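ESX-5 secretion system protein EccC5 (Mycobacterium tuberculosis, PDB 6J18) serves as an ATPase component of the ESX-5 type VII secretion system, which exports EsxN and a number of PE_PGRS and PPE proteins, including PPE41, from the mycobacterium. Local coordinates at residues Val140-Pro145 / Phe205-Asp210; Gly247-Gly252 / Pro274-Ile279; Ser62-Gln67 / Leu83-Leu88. All coordinates share one frame; numbering follows the deposited sequence.

In the fold
This chain is the C-terminal, FtsK/SpoIIIE-type ATPase domain of EccC5, with ATP and a magnesium ion bound. Along the chain the contacts come in series: contact 3 closes before contact 1 opens, and contact 1 before contact 2. Contact 1 is buried in the core, two parallel strands of the main mixed sheet ending beside the nucleotide. Contact 3 reaches the same sheet through strand 85-87, the two centres about 26 Å apart. Contact 2 lies at the surface, its centre about 23 Å from that of contact 1 and about 31 Å from contact 3's, and ties together loops beyond strands 237-244 and 267-269. No two contacts touch; they lie in separate parts of one ATPase domain.

Contact 1: residues Val140-Pro145 / Phe205-Asp210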
ATOM      1  N   VAL A 140       6.037  -2.811   9.340  1.00 21.27           N
ATOM      2  CA  VAL A 140       5.756  -3.392   8.030  1.00 21.36           C
ATOM      3  C   VAL A 140       5.630  -4.913   8.073  1.00 21.70           C
ATOM      4  O   VAL A 140       6.478  -5.604   8.636  1.00 23.32           O
ATOM      5  CB  VAL A 140       6.846  -3.009   7.005  1.00 21.70           C
ATOM      6  CG1 VAL A 140       6.665  -3.786   5.705  1.00 22.50           C
ATOM      7  CG2 VAL A 140       6.824  -1.510   6.743  1.00 20.08           C
ATOM      8  N   TRP A 141       4.553  -5.419   7.481  1.00 22.22           N
ATOM      9  CA  TRP A 141       4.349  -6.851   7.308  1.00 24.12           C
ATOM     10  C   TRP A 141       4.384  -7.163   5.815  1.00 24.48           C
ATOM     11  O   TRP A 141       3.453  -6.830   5.080  1.00 23.15           O
ATOM     12  CB  TRP A 141       3.026  -7.294   7.939  1.00 24.75           C
ATOM     13  CG  TRP A 141       2.950  -7.024   9.417  1.00 24.80           C
ATOM     14  CD1 TRP A 141       2.970  -5.804  10.031  1.00 24.13           C
ATOM     15  CD2 TRP A 141       2.831  -7.995  10.464  1.00 26.61           C
ATOM     16  NE1 TRP A 141       2.880  -5.955  11.393  1.00 24.58           N
ATOM     17  CE2 TRP A 141       2.792  -7.293  11.687  1.00 25.84           C
ATOM     18  CE3 TRP A 141       2.756  -9.392  10.491  1.00 30.01           C
ATOM     19  CZ2 TRP A 141       2.681  -7.934  12.917  1.00 27.68           C
ATOM     20  CZ3 TRP A 141       2.646 -10.029  11.715  1.00 31.29           C
ATOM     21  CH2 TRP A 141       2.611  -9.301  12.911  1.00 29.86           C
ATOM     22  N   LEU A 142       5.465  -7.796   5.372  1.00 24.36           N
ATOM     23  CA  LEU A 142       5.769  -7.874   3.947  1.00 24.79           C
ATOM     24  C   LEU A 142       5.555  -9.259   3.337  1.00 25.14           C
ATOM     25  O   LEU A 142       6.163 -10.237   3.764  1.00 27.28           O
ATOM     26  CB  LEU A 142       7.217  -7.429   3.714  1.00 24.57           C
ATOM     27  CG  LEU A 142       7.760  -7.399   2.284  1.00 25.84           C
ATOM     28  CD1 LEU A 142       7.042  -6.346   1.454  1.00 24.62           C
ATOM     29  CD2 LEU A 142       9.263  -7.148   2.296  1.00 26.33           C
ATOM     30  N   VAL A 143       4.686  -9.333   2.333  1.00 25.35           N
ATOM     31  CA  VAL A 143       4.573 -10.534   1.512  1.00 26.80           C
ATOM     32  C   VAL A 143       5.354 -10.310   0.223  1.00 28.65           C
ATOM     33  O   VAL A 143       4.948  -9.519  -0.627  1.00 28.59           O
ATOM     34  CB  VAL A 143       3.112 -10.883   1.177  1.00 26.69           C
ATOM     35  CG1 VAL A 143       3.051 -12.177   0.378  1.00 27.81           C
ATOM     36  CG2 VAL A 143       2.290 -11.006   2.445  1.00 26.52           C
ATOM     37  N   ASP A 144       6.479 -11.006   0.083  1.00 29.59           N
ATOM     38  CA  ASP A 144       7.387 -10.767  -1.033  1.00 28.35           C
ATOM     39  C   ASP A 144       8.008 -12.062  -1.562  1.00 27.05           C
ATOM     40  O   ASP A 144       9.167 -12.359  -1.276  1.00 25.28           O
ATOM     41  CB  ASP A 144       8.484  -9.791  -0.601  1.00 30.01           C
ATOM     42  CG  ASP A 144       9.370  -9.357  -1.749  1.00 34.22           C
ATOM     43  OD1 ASP A 144       8.954  -9.501  -2.919  1.00 35.52           O
ATOM     44  OD2 ASP A 144      10.485  -8.866  -1.479  1.00 36.42           O
ATOM     45  N   PRO A 145       7.234 -12.828  -2.347  1.00 28.45           N
ATOM     46  CA  PRO A 145       7.649 -14.139  -2.865  1.00 31.05           C
ATOM     47  C   PRO A 145       8.921 -14.105  -3.714  1.00 32.23           C
ATOM     48  O   PRO A 145       9.693 -15.062  -3.678  1.00 27.66           O
ATOM     49  CB  PRO A 145       6.449 -14.578  -3.718  1.00 30.80           C
ATOM     50  CG  PRO A 145       5.664 -13.334  -3.969  1.00 29.51           C
ATOM     51  CD  PRO A 145       5.864 -12.484  -2.762  1.00 28.08           C
ATOM     52  N   PHE A 205       1.595  -1.524   8.175  1.00 21.74           N
ATOM     53  CA  PHE A 205       1.533  -1.571   6.720  1.00 20.87           C
ATOM     54  C   PHE A 205       1.645  -3.005   6.221  1.00 20.94           C
ATOM     55  O   PHE A 205       2.712  -3.615   6.304  1.00 22.73           O
ATOM     56  CB  PHE A 205       2.642  -0.718   6.097  1.00 21.67           C
ATOM     57  CG  PHE A 205       2.470   0.761   6.304  1.00 21.89           C
ATOM     58  CD1 PHE A 205       2.890   1.367   7.477  1.00 22.15           C
ATOM     59  CD2 PHE A 205       1.896   1.547   5.317  1.00 21.39           C
ATOM     60  CE1 PHE A 205       2.735   2.731   7.663  1.00 22.68           C
ATOM     61  CE2 PHE A 205       1.739   2.909   5.497  1.00 22.61           C
ATOM     62  CZ  PHE A 205       2.159   3.502   6.670  1.00 23.16           C
ATOM     63  N   LEU A 206       0.542  -3.546   5.716  1.00 20.51           N
ATOM     64  CA  LEU A 206       0.569  -4.844   5.059  1.00 21.88           C
ATOM     65  C   LEU A 206       0.877  -4.639   3.583  1.00 22.13           C
ATOM     66  O   LEU A 206       0.023  -4.190   2.818  1.00 24.24           O
ATOM     67  CB  LEU A 206      -0.757  -5.585   5.234  1.00 23.04           C
ATOM     68  CG  LEU A 206      -0.923  -6.872   4.416  1.00 25.26           C
ATOM     69  CD1 LEU A 206       0.182  -7.871   4.733  1.00 25.55           C
ATOM     70  CD2 LEU A 206      -2.292  -7.490   4.655  1.00 27.00           C
ATOM     71  N   ILE A 207       2.104  -4.960   3.191  1.00 22.43           N
ATOM     72  CA  ILE A 207       2.543  -4.738   1.820  1.00 22.81           C
ATOM     73  C   ILE A 207       2.717  -6.060   1.084  1.00 23.33           C
ATOM     74  O   ILE A 207       3.522  -6.902   1.480  1.00 23.00           O
ATOM     75  CB  ILE A 207       3.859  -3.947   1.784  1.00 23.27           C
ATOM     76  CG1 ILE A 207       3.651  -2.570   2.420  1.00 24.49           C
ATOM     77  CG2 ILE A 207       4.358  -3.808   0.354  1.00 21.96           C
ATOM     78  CD1 ILE A 207       4.922  -1.783   2.611  1.00 24.75           C
ATOM     79  N   VAL A 208       1.949  -6.235   0.014  1.00 22.60           N
ATOM     80  CA  VAL A 208       1.963  -7.480  -0.746  1.00 23.21           C
ATOM     81  C   VAL A 208       2.318  -7.250  -2.211  1.00 23.40           C
ATOM     82  O   VAL A 208       1.590  -6.574  -2.937  1.00 23.49           O
ATOM     83  CB  VAL A 208       0.597  -8.191  -0.674  1.00 23.46           C
ATOM     84  CG1 VAL A 208       0.659  -9.530  -1.399  1.00 22.10           C
ATOM     85  CG2 VAL A 208       0.165  -8.374   0.774  1.00 22.26           C
ATOM     86  N   ASP A 209       3.443  -7.813  -2.640  1.00 23.65           N
ATOM     87  CA  ASP A 209       3.838  -7.752  -4.041  1.00 24.99           C
ATOM     88  C   ASP A 209       3.441  -9.055  -4.727  1.00 24.78           C
ATOM     89  O   ASP A 209       3.574 -10.130  -4.142  1.00 22.87           O
ATOM     90  CB  ASP A 209       5.345  -7.506  -4.172  1.00 23.95           C
ATOM     91  CG  ASP A 209       5.736  -6.946  -5.531  1.00 22.95           C
ATOM     92  OD1 ASP A 209       4.833  -6.628  -6.332  1.00 19.99           O
ATOM     93  OD2 ASP A 209       6.950  -6.805  -5.792  1.00 22.76           O
ATOM     94  N   ASP A 210       2.935  -8.946  -5.955  1.00 25.38           N
ATOM     95  CA  ASP A 210       2.553 -10.107  -6.761  1.00 24.83           C
ATOM     96  C   ASP A 210       1.513 -10.989  -6.074  1.00 25.93           C
ATOM     97  O   ASP A 210       1.763 -12.165  -5.808  1.00 26.71           O
ATOM     98  CB  ASP A 210       3.789 -10.941  -7.109  1.00 24.16           C
ATOM     99  CG  ASP A 210       4.810 -10.161  -7.910  1.00 23.76           C
ATOM    100  OD1 ASP A 210       4.413  -9.475  -8.875  1.00 23.22           O
ATOM    101  OD2 ASP A 210       6.008 -10.228  -7.568  1.00 23.97           O
TER
HETATM  102  O   HOH W   1       7.223 -10.740  -4.989  1.00 28.88           O
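Val-140 to Val-143 and Phe-205 to Val-208 run as neighbouring parallel strands, their axes 4.8 Å apart and 15° from parallel. Four backbone hydrogen bonds form the ladder: Trp-141 N to Phe-205 O, Ile-207 N to Trp-141 O, Val-143 N to Ile-207 O (2.8 Å) and Asp-209 N to Val-143 O (3.0 Å), the last carrying the pairing one residue past the strand ends. Val-140, Leu-142, Phe-205 and Ile-207 occupy one face. There Leu-142 CD1 packs 3.9 Å from Ile-207 CG2, while the far end of the isoleucine, CD1, reaches Val-140 CG1 at 4.1 Å. On the other face Val-143 and Val-208 lie side by side, CG2 to CG2 at 3.8 Å; both have CG1 anti to the backbone N (chi1 -177° and -176°), which turns the two forks the same way. Beyond the strands, a water donates to Asp-144 OD1 (3.0 Å) and Asp-210 OD2 (2.9 Å), linking the two carboxylates; Asp-144 OD2 accepts from Leu-149 N. Asp-209 bonds to Thr-107 and Thr-242 close to the magnesium ion, and Asp-210 touches ATP. Two acidic residues closing a hydrophobic strand match the Walker B motif of P-loop ATPases. Helix 106-120 covers Phe-205 and Ile-207, helix 165-180 covers Trp-141 and Val-143, and strand 158-162 pairs in parallel with strand 137-143 along the edge opposite strand 203-208.

Contact 2: residues Gly247-Gly252 / Pro274-Ile279; sequences GWSSAG and PDEGFI
Glu-276 and Ile-279 meet the turn at Gly-247 to Ser-249 on the surface of the FtsK-type ATPase domain, where the loop after strand 237-244 faces a 3-10 turn, residues 274-276, that follows strand 267-269. The polar part is a carboxylate received by consecutive backbone amides. Glu-276 OE2 accepts from Gly-247 N at 2.8 Å, nearly along its own C-O bond, and from Trp-248 N at 3.3 Å, a longer bond that comes from above the carboxylate plane. A bend at chi2 (-90°) brings the carboxylate round to the amides. Its other oxygen, OE1, lies 3.5 Å from Ser-249 OG. Two N-H groups thus share one oxygen, which probably steadies the negative charge. The apolar part joins Trp-248 to Ile-279, whose side chains cross at about a right angle: Trp-248 CD1 lies 3.9 Å from Ile-279 CD1, and the indole meets the CG2 branch at NE1. Both residues also rest on Leu-267, so the pair packs against strand 267-269 of the main sheet, and Phe-245 touches Glu-276 and Ile-279. A water completes the contact, accepting from Trp-248 NE1 at 3.0 Å and donating to Ile-279 O at 2.7 Å.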
ATOM      1  N   GLY A 247      -5.641 -11.038 -16.585  1.00 39.39           N
ATOM      2  CA  GLY A 247      -6.741 -11.682 -15.890  1.00 40.70           C
ATOM      3  C   GLY A 247      -7.262 -10.857 -14.729  1.00 40.47           C
ATOM      4  O   GLY A 247      -7.695 -11.405 -13.714  1.00 39.71           O
ATOM      5  N   TRP A 248      -7.231  -9.536 -14.881  1.00 40.28           N
ATOM      6  CA  TRP A 248      -7.612  -8.633 -13.799  1.00 41.52           C
ATOM      7  C   TRP A 248      -9.098  -8.684 -13.459  1.00 45.49           C
ATOM      8  O   TRP A 248      -9.464  -8.751 -12.288  1.00 45.51           O
ATOM      9  CB  TRP A 248      -7.230  -7.192 -14.138  1.00 39.98           C
ATOM     10  CG  TRP A 248      -7.830  -6.202 -13.185  1.00 38.04           C
ATOM     11  CD1 TRP A 248      -8.965  -5.467 -13.373  1.00 38.25           C
ATOM     12  CD2 TRP A 248      -7.342  -5.861 -11.882  1.00 36.25           C
ATOM     13  NE1 TRP A 248      -9.207  -4.681 -12.273  1.00 37.26           N
ATOM     14  CE2 TRP A 248      -8.226  -4.905 -11.343  1.00 36.08           C
ATOM     15  CE3 TRP A 248      -6.242  -6.267 -11.121  1.00 34.39           C
ATOM     16  CZ2 TRP A 248      -8.043  -4.348 -10.080  1.00 34.62           C
ATOM     17  CZ3 TRP A 248      -6.062  -5.713  -9.867  1.00 33.51           C
ATOM     18  CH2 TRP A 248      -6.958  -4.764  -9.359  1.00 34.07           C
ATOM     19  N   SER A 249      -9.954  -8.633 -14.475  1.00 49.57           N
ATOM     20  CA  SER A 249     -11.393  -8.608 -14.238  1.00 55.54           C
ATOM     21  C   SER A 249     -11.856  -9.918 -13.606  1.00 60.21           C
ATOM     22  O   SER A 249     -12.897  -9.969 -12.950  1.00 62.32           O
ATOM     23  CB  SER A 249     -12.156  -8.342 -15.538  1.00 58.23           C
ATOM     24  OG  SER A 249     -12.049  -9.435 -16.432  1.00 60.84           O
ATOM     25  N   SER A 250     -11.065 -10.968 -13.795  1.00 61.87           N
ATOM     26  CA  SER A 250     -11.356 -12.269 -13.206  1.00 64.79           C
ATOM     27  C   SER A 250     -10.656 -12.446 -11.863  1.00 63.60           C
ATOM     28  O   SER A 250     -10.612 -13.549 -11.318  1.00 65.23           O
ATOM     29  CB  SER A 250     -10.939 -13.388 -14.160  1.00 67.54           C
ATOM     30  OG  SER A 250     -10.598 -14.563 -13.444  1.00 69.21           O
ATOM     31  N   ALA A 251     -10.110 -11.356 -11.333  1.00 60.77           N
ATOM     32  CA  ALA A 251      -9.383 -11.412 -10.069  1.00 59.26           C
ATOM     33  C   ALA A 251     -10.238 -10.915  -8.907  1.00 59.10           C
ATOM     34  O   ALA A 251      -9.755 -10.791  -7.780  1.00 57.60           O
ATOM     35  CB  ALA A 251      -8.092 -10.610 -10.161  1.00 57.40           C
ATOM     36  N   GLY A 252     -11.510 -10.643  -9.185  1.00 60.64           N
ATOM     37  CA  GLY A 252     -12.460 -10.291  -8.145  1.00 60.72           C
ATOM     38  C   GLY A 252     -12.616 -11.416  -7.142  1.00 61.29           C
ATOM     39  O   GLY A 252     -13.023 -11.199  -6.002  1.00 61.70           O
ATOM     40  N   PRO A 274      -6.562  -2.339 -23.126  1.00 44.51           N
ATOM     41  CA  PRO A 274      -7.991  -2.011 -23.213  1.00 47.97           C
ATOM     42  C   PRO A 274      -8.890  -3.240 -23.346  1.00 52.78           C
ATOM     43  O   PRO A 274     -10.070  -3.173 -23.003  1.00 53.84           O
ATOM     44  CB  PRO A 274      -8.074  -1.149 -24.477  1.00 48.45           C
ATOM     45  CG  PRO A 274      -6.723  -0.548 -24.611  1.00 46.88           C
ATOM     46  CD  PRO A 274      -5.760  -1.581 -24.104  1.00 44.95           C
ATOM     47  N   ASP A 275      -8.332  -4.347 -23.829  1.00 56.88           N
ATOM     48  CA  ASP A 275      -9.105  -5.557 -24.105  1.00 61.66           C
ATOM     49  C   ASP A 275      -9.667  -6.223 -22.849  1.00 61.55           C
ATOM     50  O   ASP A 275     -10.476  -7.146 -22.941  1.00 64.09           O
ATOM     51  CB  ASP A 275      -8.248  -6.563 -24.876  1.00 65.20           C
ATOM     52  CG  ASP A 275      -7.982  -6.125 -26.304  1.00 69.35           C
ATOM     53  OD1 ASP A 275      -8.691  -5.217 -26.787  1.00 71.45           O
ATOM     54  OD2 ASP A 275      -7.068  -6.690 -26.942  1.00 71.48           O
ATOM     55  N   GLU A 276      -9.229  -5.758 -21.681  1.00 59.10           N
ATOM     56  CA  GLU A 276      -9.737  -6.258 -20.406  1.00 57.17           C
ATOM     57  C   GLU A 276     -11.061  -5.582 -20.056  1.00 54.94           C
ATOM     58  O   GLU A 276     -11.690  -5.912 -19.049  1.00 55.38           O
ATOM     59  CB  GLU A 276      -8.722  -6.027 -19.281  1.00 57.07           C
ATOM     60  CG  GLU A 276      -7.560  -7.019 -19.206  1.00 58.16           C
ATOM     61  CD  GLU A 276      -7.869  -8.219 -18.339  1.00 59.88           C
ATOM     62  OE1 GLU A 276      -9.018  -8.317 -17.852  1.00 60.71           O
ATOM     63  OE2 GLU A 276      -6.956  -9.044 -18.107  1.00 60.24           O
ATOM     64  N   GLY A 277     -11.476  -4.633 -20.888  1.00 52.25           N
ATOM     65  CA  GLY A 277     -12.722  -3.918 -20.676  1.00 50.56           C
ATOM     66  C   GLY A 277     -12.599  -2.770 -19.694  1.00 46.49           C
ATOM     67  O   GLY A 277     -11.502  -2.269 -19.435  1.00 42.86           O
ATOM     68  N   PHE A 278     -13.735  -2.351 -19.146  1.00 45.83           N
ATOM     69  CA  PHE A 278     -13.768  -1.270 -18.171  1.00 44.88           C
ATOM     70  C   PHE A 278     -13.238  -1.737 -16.821  1.00 43.66           C
ATOM     71  O   PHE A 278     -13.616  -2.801 -16.328  1.00 45.53           O
ATOM     72  CB  PHE A 278     -15.190  -0.728 -18.018  1.00 45.53           C
ATOM     73  CG  PHE A 278     -15.729  -0.080 -19.261  1.00 46.33           C
ATOM     74  CD1 PHE A 278     -15.221   1.130 -19.703  1.00 45.19           C
ATOM     75  CD2 PHE A 278     -16.748  -0.678 -19.985  1.00 48.61           C
ATOM     76  CE1 PHE A 278     -15.714   1.731 -20.846  1.00 46.79           C
ATOM     77  CE2 PHE A 278     -17.248  -0.081 -21.128  1.00 49.27           C
ATOM     78  CZ  PHE A 278     -16.729   1.124 -21.559  1.00 47.81           C
ATOM     79  N   ILE A 279     -12.357  -0.937 -16.232  1.00 40.44           N
ATOM     80  CA  ILE A 279     -11.794  -1.245 -14.925  1.00 38.11           C
ATOM     81  C   ILE A 279     -12.665  -0.634 -13.831  1.00 39.11           C
ATOM     82  O   ILE A 279     -13.228  -1.346 -13.000  1.00 40.47           O
ATOM     83  CB  ILE A 279     -10.352  -0.728 -14.796  1.00 35.14           C
ATOM     84  CG1 ILE A 279      -9.502  -1.224 -15.969  1.00 35.51           C
ATOM     85  CG2 ILE A 279      -9.744  -1.168 -13.478  1.00 34.18           C
ATOM     86  CD1 ILE A 279      -9.529  -2.727 -16.153  1.00 35.90           C
TER
HETATM   87  O   HOH W   2     -11.953  -3.441 -11.890  1.00 49.33           O

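Contact 3: residues Ser62-Gln67 / Leu83-Leu88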
ATOM      1  N   SER A  62       8.667  18.870   0.397  1.00 25.99           N
ATOM      2  CA  SER A  62       9.094  19.757   1.474  1.00 28.29           C
ATOM      3  C   SER A  62       8.638  21.197   1.244  1.00 28.38           C
ATOM      4  O   SER A  62       8.806  22.053   2.110  1.00 29.84           O
ATOM      5  CB  SER A  62      10.617  19.710   1.628  1.00 30.41           C
ATOM      6  OG  SER A  62      11.256  20.366   0.546  1.00 31.26           O
ATOM      7  N   ARG A  63       8.063  21.457   0.073  1.00 26.00           N
ATOM      8  CA  ARG A  63       7.618  22.800  -0.280  1.00 27.03           C
ATOM      9  C   ARG A  63       6.142  22.810  -0.667  1.00 26.92           C
ATOM     10  O   ARG A  63       5.656  23.750  -1.298  1.00 25.32           O
ATOM     11  CB  ARG A  63       8.477  23.355  -1.418  1.00 26.76           C
ATOM     12  CG  ARG A  63       9.973  23.206  -1.168  1.00 28.49           C
ATOM     13  CD  ARG A  63      10.814  23.700  -2.332  1.00 30.64           C
ATOM     14  NE  ARG A  63      12.225  23.365  -2.145  1.00 31.39           N
ATOM     15  CZ  ARG A  63      13.071  24.084  -1.413  1.00 32.87           C
ATOM     16  NH1 ARG A  63      14.336  23.705  -1.296  1.00 32.55           N
ATOM     17  NH2 ARG A  63      12.650  25.177  -0.793  1.00 34.09           N
ATOM     18  N   ASP A  64       5.436  21.758  -0.268  1.00 22.67           N
ATOM     19  CA  ASP A  64       4.034  21.576  -0.625  1.00 25.50           C
ATOM     20  C   ASP A  64       3.133  21.705   0.603  1.00 26.51           C
ATOM     21  O   ASP A  64       3.201  20.889   1.523  1.00 22.15           O
ATOM     22  CB  ASP A  64       3.842  20.211  -1.289  1.00 24.79           C
ATOM     23  CG  ASP A  64       2.436  20.003  -1.821  1.00 24.48           C
ATOM     24  OD1 ASP A  64       1.645  20.969  -1.844  1.00 24.82           O
ATOM     25  OD2 ASP A  64       2.124  18.861  -2.220  1.00 24.01           O
ATOM     26  N   THR A  65       2.290  22.733   0.611  1.00 25.73           N
ATOM     27  CA  THR A  65       1.358  22.944   1.714  1.00 26.27           C
ATOM     28  C   THR A  65      -0.091  22.930   1.239  1.00 24.89           C
ATOM     29  O   THR A  65      -0.980  23.416   1.938  1.00 24.83           O
ATOM     30  CB  THR A  65       1.628  24.277   2.441  1.00 27.33           C
ATOM     31  OG1 THR A  65       1.749  25.334   1.481  1.00 28.21           O
ATOM     32  CG2 THR A  65       2.912  24.190   3.254  1.00 27.75           C
ATOM     33  N   ARG A  66      -0.321  22.374   0.052  1.00 24.97           N
ATOM     34  CA  ARG A  66      -1.673  22.248  -0.489  1.00 25.79           C
ATOM     35  C   ARG A  66      -2.586  21.488   0.462  1.00 25.98           C
ATOM     36  O   ARG A  66      -2.131  20.636   1.228  1.00 23.28           O
ATOM     37  CB  ARG A  66      -1.653  21.539  -1.843  1.00 25.45           C
ATOM     38  CG  ARG A  66      -1.123  22.365  -2.997  1.00 24.83           C
ATOM     39  CD  ARG A  66      -1.025  21.499  -4.240  1.00 25.59           C
ATOM     40  NE  ARG A  66      -0.201  20.318  -3.995  1.00 25.43           N
ATOM     41  CZ  ARG A  66      -0.245  19.207  -4.723  1.00 24.76           C
ATOM     42  NH1 ARG A  66      -1.080  19.114  -5.748  1.00 24.02           N
ATOM     43  NH2 ARG A  66       0.546  18.186  -4.420  1.00 22.20           N
ATOM     44  N   GLN A  67      -3.877  21.795   0.400  1.00 26.21           N
ATOM     45  CA  GLN A  67      -4.855  21.129   1.248  1.00 25.91           C
ATOM     46  C   GLN A  67      -5.532  19.973   0.517  1.00 25.91           C
ATOM     47  O   GLN A  67      -5.634  19.974  -0.709  1.00 26.42           O
ATOM     48  CB  GLN A  67      -5.908  22.127   1.737  1.00 25.25           C
ATOM     49  CG  GLN A  67      -6.953  22.535   0.700  1.00 26.55           C
ATOM     50  CD  GLN A  67      -6.476  23.631  -0.236  1.00 29.57           C
ATOM     51  OE1 GLN A  67      -5.278  23.886  -0.362  1.00 29.93           O
ATOM     52  NE2 GLN A  67      -7.419  24.290  -0.902  1.00 31.50           N
ATOM     53  N   LEU A  83       2.171  18.697 -12.318  1.00 32.62           N
ATOM     54  CA  LEU A  83       3.529  18.233 -12.016  1.00 31.90           C
ATOM     55  C   LEU A  83       3.847  18.329 -10.520  1.00 31.05           C
ATOM     56  O   LEU A  83       5.012  18.337 -10.121  1.00 32.17           O
ATOM     57  CB  LEU A  83       4.563  19.018 -12.834  1.00 32.30           C
ATOM     58  CG  LEU A  83       4.431  18.924 -14.358  1.00 33.21           C
ATOM     59  CD1 LEU A  83       5.470  19.799 -15.046  1.00 34.67           C
ATOM     60  CD2 LEU A  83       4.544  17.481 -14.832  1.00 31.49           C
ATOM     61  N   ALA A  84       2.799  18.385  -9.702  1.00 28.87           N
ATOM     62  CA  ALA A  84       2.932  18.462  -8.252  1.00 28.29           C
ATOM     63  C   ALA A  84       2.877  17.061  -7.635  1.00 25.04           C
ATOM     64  O   ALA A  84       2.384  16.129  -8.271  1.00 24.39           O
ATOM     65  CB  ALA A  84       1.838  19.358  -7.671  1.00 27.09           C
ATOM     66  N   PRO A  85       3.394  16.902  -6.401  1.00 23.29           N
ATOM     67  CA  PRO A  85       3.401  15.588  -5.745  1.00 22.85           C
ATOM     68  C   PRO A  85       2.027  14.935  -5.601  1.00 23.09           C
ATOM     69  O   PRO A  85       1.014  15.617  -5.435  1.00 22.79           O
ATOM     70  CB  PRO A  85       3.980  15.896  -4.359  1.00 22.07           C
ATOM     71  CG  PRO A  85       4.829  17.080  -4.570  1.00 23.01           C
ATOM     72  CD  PRO A  85       4.139  17.904  -5.617  1.00 23.58           C
ATOM     73  N   VAL A  86       2.014  13.607  -5.673  1.00 21.41           N
ATOM     74  CA  VAL A  86       0.828  12.815  -5.376  1.00 21.80           C
ATOM     75  C   VAL A  86       1.116  11.990  -4.127  1.00 22.76           C
ATOM     76  O   VAL A  86       2.186  11.395  -4.008  1.00 21.35           O
ATOM     77  CB  VAL A  86       0.444  11.891  -6.550  1.00 22.05           C
ATOM     78  CG1 VAL A  86      -0.710  10.977  -6.161  1.00 22.77           C
ATOM     79  CG2 VAL A  86       0.093  12.717  -7.780  1.00 21.82           C
ATOM     80  N   TYR A  87       0.174  11.969  -3.189  1.00 22.00           N
ATOM     81  CA  TYR A  87       0.406  11.307  -1.913  1.00 21.56           C
ATOM     82  C   TYR A  87      -0.530  10.132  -1.661  1.00 21.28           C
ATOM     83  O   TYR A  87      -1.536   9.958  -2.347  1.00 22.77           O
ATOM     84  CB  TYR A  87       0.259  12.304  -0.759  1.00 21.73           C
ATOM     85  CG  TYR A  87       1.148  13.522  -0.857  1.00 23.42           C
ATOM     86  CD1 TYR A  87       2.414  13.528  -0.288  1.00 23.25           C
ATOM     87  CD2 TYR A  87       0.714  14.671  -1.505  1.00 23.38           C
ATOM     88  CE1 TYR A  87       3.229  14.641  -0.371  1.00 21.68           C
ATOM     89  CE2 TYR A  87       1.523  15.790  -1.593  1.00 22.84           C
ATOM     90  CZ  TYR A  87       2.779  15.767  -1.024  1.00 22.02           C
ATOM     91  OH  TYR A  87       3.588  16.877  -1.107  1.00 22.91           O
ATOM     92  N   LEU A  88      -0.181   9.324  -0.667  1.00 23.62           N
ATOM     93  CA  LEU A  88      -1.137   8.405  -0.074  1.00 24.07           C
ATOM     94  C   LEU A  88      -1.974   9.205   0.916  1.00 24.80           C
ATOM     95  O   LEU A  88      -1.543   9.462   2.040  1.00 26.00           O
ATOM     96  CB  LEU A  88      -0.439   7.233   0.616  1.00 23.14           C
ATOM     97  CG  LEU A  88       0.193   6.177  -0.294  1.00 23.50           C
ATOM     98  CD1 LEU A  88       0.778   5.038   0.529  1.00 23.02           C
ATOM     99  CD2 LEU A  88      -0.828   5.653  -1.292  1.00 23.93           C
TER
HETATM  100  O   HOH W   3      -0.812  16.995  -7.512  1.00 34.20           O
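Asp-64 OD2 accepts from Tyr-87 OH at 2.7 Å, on the anti side of the carboxylate, while Arg-66 NH2 reaches the same oxygen on the syn side at 2.8 Å. The two donors come from opposite faces of the carboxylate plane. Arg-66 grips Asp-64 side-on, with NE bonding to OD1 at 2.9 Å to complete a two-pronged salt bridge. A bend at chi3 (-56°) folds the arginine back to meet the aspartate. Its NH2 also donates to Pro-85 O at 2.8 Å, in the guanidinium plane, so this one nitrogen joins carboxylate to strand. In the same plane a water accepts from NH1 and lies 3.1 Å from Pro-85 O, to which it can donate. These partners should hold the guanidinium flat and fix its rotation. Further out, Ala-84 CB lies over one guanidinium face, toward its rim, 3.5 Å from Arg-66 NH1, and Pro-85 CG packs 4.0 Å from Asp-64 OD2. Leu-60 and Ala-61 of helix 54-61 cover Pro-85 and Tyr-87, and strand 75-79 pairs antiparallel with strand 85-87. Asp-64 OD1 further accepts from Arg-66 N, two residues on: an Asx turn within the loop, which the Tyr-87 and Pro-85 bonds tie to strand 85-87.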